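Local atomic coordinates of peptide ABC transporter permease (Staphylococcus hominis, PDB entry 6EXS), a protein that probably carries peptides and thioalcohol-conjugated malodour precursor peptides across the membrane, as a POT-family member of the major facilitator superfamily. Residues M60-S74 with L438-V452. Numbering follows the deposited sequence.
Sequences MSIMSVYGALIYMSS and LLTNASAQAINGTLV. With OLC ((2R)-2,3-dihydroxypropyl (9Z)-octadec-9-enoate), chain C.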
ATOM      1  N   MET A  60       5.473   3.280  15.597  1.00 40.20           N
ATOM      2  CA  MET A  60       5.744   3.905  14.305  1.00 39.48           C
ATOM      3  C   MET A  60       6.409   2.891  13.369  1.00 40.82           C
ATOM      4  O   MET A  60       5.978   2.734  12.233  1.00 38.74           O
ATOM      5  CB  MET A  60       6.638   5.150  14.487  1.00 43.04           C
ATOM      6  CG  MET A  60       5.929   6.347  15.125  1.00 46.92           C
ATOM      7  SD  MET A  60       6.750   7.936  14.795  1.00 51.95           S
ATOM      8  CE  MET A  60       8.117   7.853  15.889  1.00 50.15           C
ATOM      9  N   SER A  61       7.435   2.184  13.866  1.00 38.70           N
ATOM     10  CA  SER A  61       8.158   1.123  13.152  1.00 39.18           C
ATOM     11  C   SER A  61       7.205  -0.007  12.698  1.00 43.65           C
ATOM     12  O   SER A  61       7.236  -0.369  11.516  1.00 43.96           O
ATOM     13  CB  SER A  61       9.284   0.564  14.019  1.00 42.87           C
ATOM     14  OG  SER A  61       9.958  -0.473  13.328  1.00 52.12           O
ATOM     15  N   ILE A  62       6.328  -0.514  13.624  1.00 38.77           N
ATOM     16  CA  ILE A  62       5.314  -1.554  13.360  1.00 37.48           C
ATOM     17  C   ILE A  62       4.418  -1.182  12.149  1.00 41.87           C
ATOM     18  O   ILE A  62       4.245  -2.008  11.256  1.00 41.51           O
ATOM     19  CB  ILE A  62       4.495  -1.907  14.640  1.00 39.89           C
ATOM     20  CG1 ILE A  62       5.384  -2.648  15.680  1.00 40.81           C
ATOM     21  CG2 ILE A  62       3.231  -2.730  14.300  1.00 39.02           C
ATOM     22  CD1 ILE A  62       4.933  -2.595  17.158  1.00 40.80           C
ATOM     23  N   MET A  63       3.893   0.065  12.111  1.00 38.04           N
ATOM     24  CA  MET A  63       3.047   0.588  11.023  1.00 36.97           C
ATOM     25  C   MET A  63       3.680   0.411   9.623  1.00 41.66           C
ATOM     26  O   MET A  63       3.014  -0.078   8.701  1.00 40.65           O
ATOM     27  CB  MET A  63       2.675   2.064  11.270  1.00 38.71           C
ATOM     28  CG  MET A  63       1.688   2.258  12.404  1.00 42.43           C
ATOM     29  SD  MET A  63       0.039   1.549  12.121  1.00 46.07           S
ATOM     30  CE  MET A  63      -0.689   2.819  11.099  1.00 41.76           C
ATOM     31  N   SER A  64       4.984   0.757   9.499  1.00 38.28           N
ATOM     32  CA  SER A  64       5.756   0.677   8.264  1.00 36.97           C
ATOM     33  C   SER A  64       6.101  -0.753   7.872  1.00 40.19           C
ATOM     34  O   SER A  64       5.916  -1.120   6.718  1.00 38.45           O
ATOM     35  CB  SER A  64       7.010   1.531   8.373  1.00 39.29           C
ATOM     36  OG  SER A  64       6.651   2.899   8.341  1.00 45.03           O
ATOM     37  N   VAL A  65       6.581  -1.563   8.835  1.00 38.49           N
ATOM     38  CA  VAL A  65       6.947  -2.970   8.631  1.00 38.77           C
ATOM     39  C   VAL A  65       5.699  -3.769   8.218  1.00 42.84           C
ATOM     40  O   VAL A  65       5.761  -4.574   7.280  1.00 43.88           O
ATOM     41  CB  VAL A  65       7.700  -3.546   9.865  1.00 43.35           C
ATOM     42  CG1 VAL A  65       7.882  -5.061   9.773  1.00 43.63           C
ATOM     43  CG2 VAL A  65       9.048  -2.855  10.052  1.00 43.73           C
ATOM     44  N   TYR A  66       4.559  -3.476   8.863  1.00 37.77           N
ATOM     45  CA  TYR A  66       3.255  -4.070   8.579  1.00 36.86           C
ATOM     46  C   TYR A  66       2.852  -3.758   7.117  1.00 40.94           C
ATOM     47  O   TYR A  66       2.500  -4.680   6.382  1.00 41.13           O
ATOM     48  CB  TYR A  66       2.237  -3.517   9.593  1.00 37.56           C
ATOM     49  CG  TYR A  66       0.855  -4.133   9.617  1.00 39.43           C
ATOM     50  CD1 TYR A  66       0.582  -5.327   8.948  1.00 41.58           C
ATOM     51  CD2 TYR A  66      -0.183  -3.525  10.313  1.00 39.85           C
ATOM     52  CE1 TYR A  66      -0.694  -5.887   8.962  1.00 41.16           C
ATOM     53  CE2 TYR A  66      -1.458  -4.084  10.343  1.00 40.39           C
ATOM     54  CZ  TYR A  66      -1.706  -5.265   9.672  1.00 45.24           C
ATOM     55  OH  TYR A  66      -2.957  -5.814   9.745  1.00 46.27           O
ATOM     56  N   GLY A  67       2.960  -2.485   6.716  1.00 37.54           N
ATOM     57  CA  GLY A  67       2.670  -2.000   5.368  1.00 36.63           C
ATOM     58  C   GLY A  67       3.575  -2.631   4.326  1.00 42.32           C
ATOM     59  O   GLY A  67       3.098  -3.052   3.273  1.00 41.58           O
ATOM     60  N   ALA A  68       4.892  -2.744   4.634  1.00 39.99           N
ATOM     61  CA  ALA A  68       5.901  -3.378   3.778  1.00 39.30           C
ATOM     62  C   ALA A  68       5.581  -4.862   3.576  1.00 43.54           C
ATOM     63  O   ALA A  68       5.717  -5.361   2.456  1.00 44.84           O
ATOM     64  CB  ALA A  68       7.286  -3.227   4.399  1.00 40.57           C
ATOM     65  N   LEU A  69       5.131  -5.561   4.650  1.00 38.74           N
ATOM     66  CA  LEU A  69       4.824  -6.994   4.581  1.00 38.08           C
ATOM     67  C   LEU A  69       3.583  -7.293   3.775  1.00 41.36           C
ATOM     68  O   LEU A  69       3.580  -8.287   3.064  1.00 41.45           O
ATOM     69  CB  LEU A  69       4.773  -7.663   5.957  1.00 38.19           C
ATOM     70  CG  LEU A  69       6.147  -7.892   6.612  1.00 43.69           C
ATOM     71  CD1 LEU A  69       6.013  -8.134   8.087  1.00 44.05           C
ATOM     72  CD2 LEU A  69       6.907  -9.042   5.957  1.00 45.76           C
ATOM     73  N   ILE A  70       2.562  -6.419   3.828  1.00 37.76           N
ATOM     74  CA  ILE A  70       1.335  -6.571   3.036  1.00 37.22           C
ATOM     75  C   ILE A  70       1.651  -6.585   1.530  1.00 44.28           C
ATOM     76  O   ILE A  70       1.168  -7.465   0.821  1.00 44.58           O
ATOM     77  CB  ILE A  70       0.257  -5.517   3.434  1.00 38.22           C
ATOM     78  CG1 ILE A  70      -0.460  -5.960   4.717  1.00 36.96           C
ATOM     79  CG2 ILE A  70      -0.753  -5.263   2.283  1.00 36.98           C
ATOM     80  CD1 ILE A  70      -0.980  -4.901   5.498  1.00 44.09           C
ATOM     81  N   TYR A  71       2.509  -5.648   1.075  1.00 42.93           N
ATOM     82  CA  TYR A  71       2.941  -5.496  -0.314  1.00 43.55           C
ATOM     83  C   TYR A  71       3.925  -6.590  -0.744  1.00 45.65           C
ATOM     84  O   TYR A  71       3.836  -7.048  -1.884  1.00 44.22           O
ATOM     85  CB  TYR A  71       3.482  -4.071  -0.564  1.00 46.76           C
ATOM     86  CG  TYR A  71       2.377  -3.030  -0.576  1.00 51.10           C
ATOM     87  CD1 TYR A  71       1.868  -2.513   0.611  1.00 53.85           C
ATOM     88  CD2 TYR A  71       1.789  -2.621  -1.768  1.00 52.77           C
ATOM     89  CE1 TYR A  71       0.798  -1.621   0.616  1.00 55.72           C
ATOM     90  CE2 TYR A  71       0.723  -1.717  -1.778  1.00 53.99           C
ATOM     91  CZ  TYR A  71       0.233  -1.216  -0.580  1.00 64.79           C
ATOM     92  OH  TYR A  71      -0.809  -0.315  -0.560  1.00 69.98           O
ATOM     93  N   MET A  72       4.830  -7.042   0.174  1.00 41.70           N
ATOM     94  CA  MET A  72       5.808  -8.123  -0.076  1.00 40.68           C
ATOM     95  C   MET A  72       5.129  -9.480  -0.251  1.00 45.14           C
ATOM     96  O   MET A  72       5.545 -10.259  -1.103  1.00 46.12           O
ATOM     97  CB  MET A  72       6.829  -8.226   1.068  1.00 42.61           C
ATOM     98  CG  MET A  72       8.119  -7.489   0.819  1.00 45.09           C
ATOM     99  SD  MET A  72       9.066  -7.324   2.348  1.00 47.86           S
ATOM    100  CE  MET A  72      10.000  -5.887   1.981  1.00 44.18           C
ATOM    101  N   SER A  73       4.092  -9.765   0.550  1.00 41.78           N
ATOM    102  CA  SER A  73       3.361 -11.034   0.495  1.00 42.16           C
ATOM    103  C   SER A  73       2.481 -11.220  -0.775  1.00 45.98           C
ATOM    104  O   SER A  73       2.011 -12.336  -1.009  1.00 46.38           O
ATOM    105  CB  SER A  73       2.541 -11.238   1.762  1.00 45.49           C
ATOM    106  OG  SER A  73       1.491 -10.289   1.834  1.00 58.76           O
ATOM    107  N   SER A  74       2.263 -10.159  -1.590  1.00 41.57           N
ATOM    108  CA  SER A  74       1.495 -10.284  -2.841  1.00 41.27           C
ATOM    109  C   SER A  74       2.286 -11.110  -3.864  1.00 44.96           C
ATOM    110  O   SER A  74       1.685 -11.731  -4.736  1.00 45.65           O
ATOM    111  CB  SER A  74       1.149  -8.922  -3.426  1.00 44.11           C
ATOM    112  OG  SER A  74       2.330  -8.252  -3.824  1.00 55.06           O
ATOM    113  N   LEU A 438       5.463  -2.505  -7.515  1.00 63.91           N
ATOM    114  CA  LEU A 438       4.886  -2.819  -6.208  1.00 61.58           C
ATOM    115  C   LEU A 438       5.978  -2.730  -5.114  1.00 62.50           C
ATOM    116  O   LEU A 438       5.696  -2.301  -3.991  1.00 61.73           O
ATOM    117  CB  LEU A 438       4.287  -4.227  -6.267  1.00 61.71           C
ATOM    118  CG  LEU A 438       3.199  -4.596  -5.263  1.00 66.09           C
ATOM    119  CD1 LEU A 438       2.006  -3.633  -5.322  1.00 66.09           C
ATOM    120  CD2 LEU A 438       2.696  -5.961  -5.556  1.00 68.11           C
ATOM    121  N   LEU A 439       7.230  -3.089  -5.476  1.00 56.60           N
ATOM    122  CA  LEU A 439       8.388  -3.020  -4.600  1.00 55.15           C
ATOM    123  C   LEU A 439       8.850  -1.589  -4.318  1.00 56.00           C
ATOM    124  O   LEU A 439       9.485  -1.376  -3.289  1.00 55.78           O
ATOM    125  CB  LEU A 439       9.542  -3.897  -5.106  1.00 56.15           C
ATOM    126  CG  LEU A 439       9.508  -5.354  -4.624  1.00 60.50           C
ATOM    127  CD1 LEU A 439      10.530  -6.182  -5.348  1.00 61.72           C
ATOM    128  CD2 LEU A 439       9.734  -5.461  -3.112  1.00 61.86           C
ATOM    129  N   THR A 440       8.502  -0.595  -5.178  1.00 49.93           N
ATOM    130  CA  THR A 440       8.834   0.812  -4.897  1.00 48.66           C
ATOM    131  C   THR A 440       8.149   1.201  -3.585  1.00 50.40           C
ATOM    132  O   THR A 440       8.716   1.974  -2.822  1.00 50.07           O
ATOM    133  CB  THR A 440       8.465   1.780  -6.047  1.00 56.20           C
ATOM    134  OG1 THR A 440       7.049   1.875  -6.210  1.00 54.88           O
ATOM    135  CG2 THR A 440       9.114   1.421  -7.364  1.00 57.15           C
ATOM    136  N   ASN A 441       6.962   0.604  -3.297  1.00 46.38           N
ATOM    137  CA  ASN A 441       6.199   0.829  -2.067  1.00 45.76           C
ATOM    138  C   ASN A 441       6.628  -0.108  -0.928  1.00 48.91           C
ATOM    139  O   ASN A 441       6.861   0.366   0.188  1.00 48.75           O
ATOM    140  CB  ASN A 441       4.688   0.781  -2.311  1.00 48.58           C
ATOM    141  CG  ASN A 441       3.905   1.338  -1.141  1.00 75.37           C
ATOM    142  OD1 ASN A 441       3.616   0.643  -0.156  1.00 72.49           O
ATOM    143  ND2 ASN A 441       3.598   2.619  -1.193  1.00 64.43           N
ATOM    144  N   ALA A 442       6.765  -1.422  -1.213  1.00 44.89           N
ATOM    145  CA  ALA A 442       7.213  -2.434  -0.244  1.00 44.42           C
ATOM    146  C   ALA A 442       8.610  -2.106   0.328  1.00 47.27           C
ATOM    147  O   ALA A 442       8.802  -2.199   1.538  1.00 47.47           O
ATOM    148  CB  ALA A 442       7.214  -3.811  -0.886  1.00 45.40           C
ATOM    149  N   SER A 443       9.558  -1.682  -0.535  1.00 42.29           N
ATOM    150  CA  SER A 443      10.909  -1.280  -0.133  1.00 41.82           C
ATOM    151  C   SER A 443      10.916   0.042   0.637  1.00 43.70           C
ATOM    152  O   SER A 443      11.628   0.133   1.634  1.00 43.76           O
ATOM    153  CB  SER A 443      11.834  -1.181  -1.339  1.00 44.40           C
ATOM    154  OG  SER A 443      11.941  -2.453  -1.942  1.00 50.90           O
ATOM    155  N   ALA A 444      10.133   1.060   0.185  1.00 38.76           N
ATOM    156  CA  ALA A 444      10.039   2.358   0.871  1.00 38.61           C
ATOM    157  C   ALA A 444       9.531   2.181   2.303  1.00 41.35           C
ATOM    158  O   ALA A 444      10.107   2.759   3.214  1.00 42.31           O
ATOM    159  CB  ALA A 444       9.132   3.303   0.107  1.00 38.82           C
ATOM    160  N   GLN A 445       8.497   1.339   2.503  1.00 36.59           N
ATOM    161  CA  GLN A 445       7.928   1.006   3.809  1.00 36.08           C
ATOM    162  C   GLN A 445       8.905   0.200   4.682  1.00 41.49           C
ATOM    163  O   GLN A 445       8.905   0.362   5.912  1.00 40.72           O
ATOM    164  CB  GLN A 445       6.582   0.276   3.648  1.00 36.31           C
ATOM    165  CG  GLN A 445       5.384   1.195   3.383  1.00 41.47           C
ATOM    166  CD  GLN A 445       4.877   1.872   4.643  1.00 60.14           C
ATOM    167  OE1 GLN A 445       5.570   2.685   5.276  1.00 54.86           O
ATOM    168  NE2 GLN A 445       3.631   1.598   5.005  1.00 52.38           N
ATOM    169  N   ALA A 446       9.759  -0.642   4.036  1.00 39.58           N
ATOM    170  CA  ALA A 446      10.811  -1.448   4.681  1.00 40.58           C
ATOM    171  C   ALA A 446      11.914  -0.551   5.232  1.00 46.77           C
ATOM    172  O   ALA A 446      12.398  -0.811   6.331  1.00 48.55           O
ATOM    173  CB  ALA A 446      11.397  -2.448   3.701  1.00 41.60           C
ATOM    174  N   ILE A 447      12.311   0.508   4.481  1.00 42.55           N
ATOM    175  CA  ILE A 447      13.309   1.494   4.921  1.00 42.81           C
ATOM    176  C   ILE A 447      12.682   2.332   6.063  1.00 46.09           C
ATOM    177  O   ILE A 447      13.336   2.571   7.084  1.00 46.22           O
ATOM    178  CB  ILE A 447      13.829   2.395   3.744  1.00 46.06           C
ATOM    179  CG1 ILE A 447      14.302   1.587   2.489  1.00 46.90           C
ATOM    180  CG2 ILE A 447      14.906   3.368   4.200  1.00 47.13           C
ATOM    181  CD1 ILE A 447      15.299   0.443   2.664  1.00 58.70           C
ATOM    182  N   ASN A 448      11.403   2.743   5.892  1.00 41.43           N
ATOM    183  CA  ASN A 448      10.635   3.520   6.877  1.00 40.85           C
ATOM    184  C   ASN A 448      10.626   2.923   8.297  1.00 45.42           C
ATOM    185  O   ASN A 448      10.708   3.685   9.259  1.00 44.66           O
ATOM    186  CB  ASN A 448       9.212   3.768   6.393  1.00 36.53           C
ATOM    187  CG  ASN A 448       9.099   4.857   5.371  1.00 48.85           C
ATOM    188  OD1 ASN A 448      10.040   5.619   5.145  1.00 42.17           O
ATOM    189  ND2 ASN A 448       7.941   4.950   4.717  1.00 38.32           N
ATOM    190  N   GLY A 449      10.558   1.582   8.391  1.00 41.91           N
ATOM    191  CA  GLY A 449      10.551   0.819   9.635  1.00 41.63           C
ATOM    192  C   GLY A 449      11.779   1.030  10.502  1.00 48.26           C
ATOM    193  O   GLY A 449      11.702   0.889  11.727  1.00 48.11           O
ATOM    194  N   THR A 450      12.924   1.370   9.871  1.00 46.03           N
ATOM    195  CA  THR A 450      14.210   1.630  10.533  1.00 46.57           C
ATOM    196  C   THR A 450      14.477   3.139  10.577  1.00 51.79           C
ATOM    197  O   THR A 450      15.008   3.635  11.573  1.00 52.20           O
ATOM    198  CB  THR A 450      15.313   0.834   9.828  1.00 50.96           C
ATOM    199  OG1 THR A 450      14.929  -0.540   9.811  1.00 47.33           O
ATOM    200  CG2 THR A 450      16.678   0.968  10.505  1.00 50.83           C
ATOM    201  N   LEU A 451      14.090   3.860   9.501  1.00 48.72           N
ATOM    202  CA  LEU A 451      14.230   5.312   9.315  1.00 49.01           C
ATOM    203  C   LEU A 451      13.571   6.117  10.442  1.00 51.99           C
ATOM    204  O   LEU A 451      14.135   7.126  10.871  1.00 52.25           O
ATOM    205  CB  LEU A 451      13.608   5.702   7.958  1.00 48.54           C
ATOM    206  CG  LEU A 451      14.139   6.935   7.213  1.00 53.96           C
ATOM    207  CD1 LEU A 451      15.636   6.797   6.879  1.00 55.36           C
ATOM    208  CD2 LEU A 451      13.362   7.138   5.914  1.00 54.51           C
ATOM    209  N   VAL A 452      12.391   5.653  10.931  1.00 47.29           N
ATOM    210  CA  VAL A 452      11.601   6.284  12.007  1.00 46.14           C
ATOM    211  C   VAL A 452      12.395   6.424  13.303  1.00 50.85           C
ATOM    212  O   VAL A 452      12.057   7.287  14.116  1.00 50.54           O
ATOM    213  CB  VAL A 452      10.219   5.631  12.261  1.00 47.94           C
ATOM    214  CG1 VAL A 452       9.266   5.905  11.108  1.00 46.23           C
ATOM    215  CG2 VAL A 452      10.341   4.133  12.547  1.00 47.74           C
TER
HETATM  216  C10 OLC C 502       2.675 -15.724   1.980  1.00 56.49           C
HETATM  217  C9  OLC C 502       3.585 -15.478   2.915  1.00 56.80           C
HETATM  218  C11 OLC C 502       1.621 -14.795   1.448  1.00 54.60           C
HETATM  219  C8  OLC C 502       3.796 -14.206   3.684  1.00 56.82           C
HETATM  220  C24 OLC C 502      11.383 -14.531  -3.425  1.00 68.59           C
HETATM  221  C12 OLC C 502       0.528 -15.517   0.673  1.00 51.81           C
HETATM  222  C7  OLC C 502       5.270 -13.829   3.831  1.00 56.32           C
HETATM  223  C6  OLC C 502       5.520 -12.332   3.727  1.00 55.36           C
HETATM  224  C5  OLC C 502       6.969 -11.926   3.492  1.00 56.10           C
HETATM  225  C4  OLC C 502       7.576 -12.390   2.177  1.00 57.31           C
HETATM  226  C3  OLC C 502       8.760 -11.544   1.736  1.00 60.03           C
HETATM  227  C2  OLC C 502       9.719 -12.254   0.783  1.00 63.52           C
HETATM  228  C21 OLC C 502       9.229 -14.525  -2.101  1.00 67.52           C
HETATM  229  C1  OLC C 502       9.116 -12.724  -0.511  1.00 66.06           C
HETATM  230  C22 OLC C 502       9.931 -14.111  -3.376  1.00 68.05           C
HETATM  231  O19 OLC C 502       8.162 -12.226  -1.048  1.00 67.31           O
HETATM  232  O25 OLC C 502      11.938 -14.268  -4.708  1.00 69.03           O
HETATM  233  O23 OLC C 502       9.238 -14.709  -4.470  1.00 69.30           O
HETATM  234  O20 OLC C 502       9.798 -13.773  -1.001  1.00 67.33           O
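S61, A68, A442 and G449 bring helices 56-72 and 430-451 together as a close antiparallel pair, joining the N- and C-terminal halves of this major facilitator superfamily transporter. The segment axes approach to 7.4 Å at 160°, and small residues permit this: CA atoms of S61 and G449, and of A68 and A442, lie 4.3 Å apart. Apolar contacts line the seam. A68 CB packs on A446 CB, M72 reaches its CE to the same methyl, and V452 CG2 lies against the backbone of S61. A68 CB also makes a methyl-to-carbonyl contact, 3.4 Å from A442 O. Around the Y71 ring, N441 OD1 sits 3.6 Å above the centre, the ring plane turned 44° from the amide, while N441 ND2 binds E303. L438 CD1 meets the ring edge at CD2, and the Y71 side chain lies about 6 Å from the bound conjugated peptide. Polar contacts of S61, S64, Q445 and N448 gather toward the other end. S64 OG bonds weakly to Q445 OE1, which also takes a weak, nearly straight bond from N448 ND2; N448 OD1 is hydrogen-bonded to S300. Bent at chi2, Q445 lays its amide along S64 and G67. S61 turns OG away from its own N (chi1 179°) and donates to G449 O at 2.7 Å.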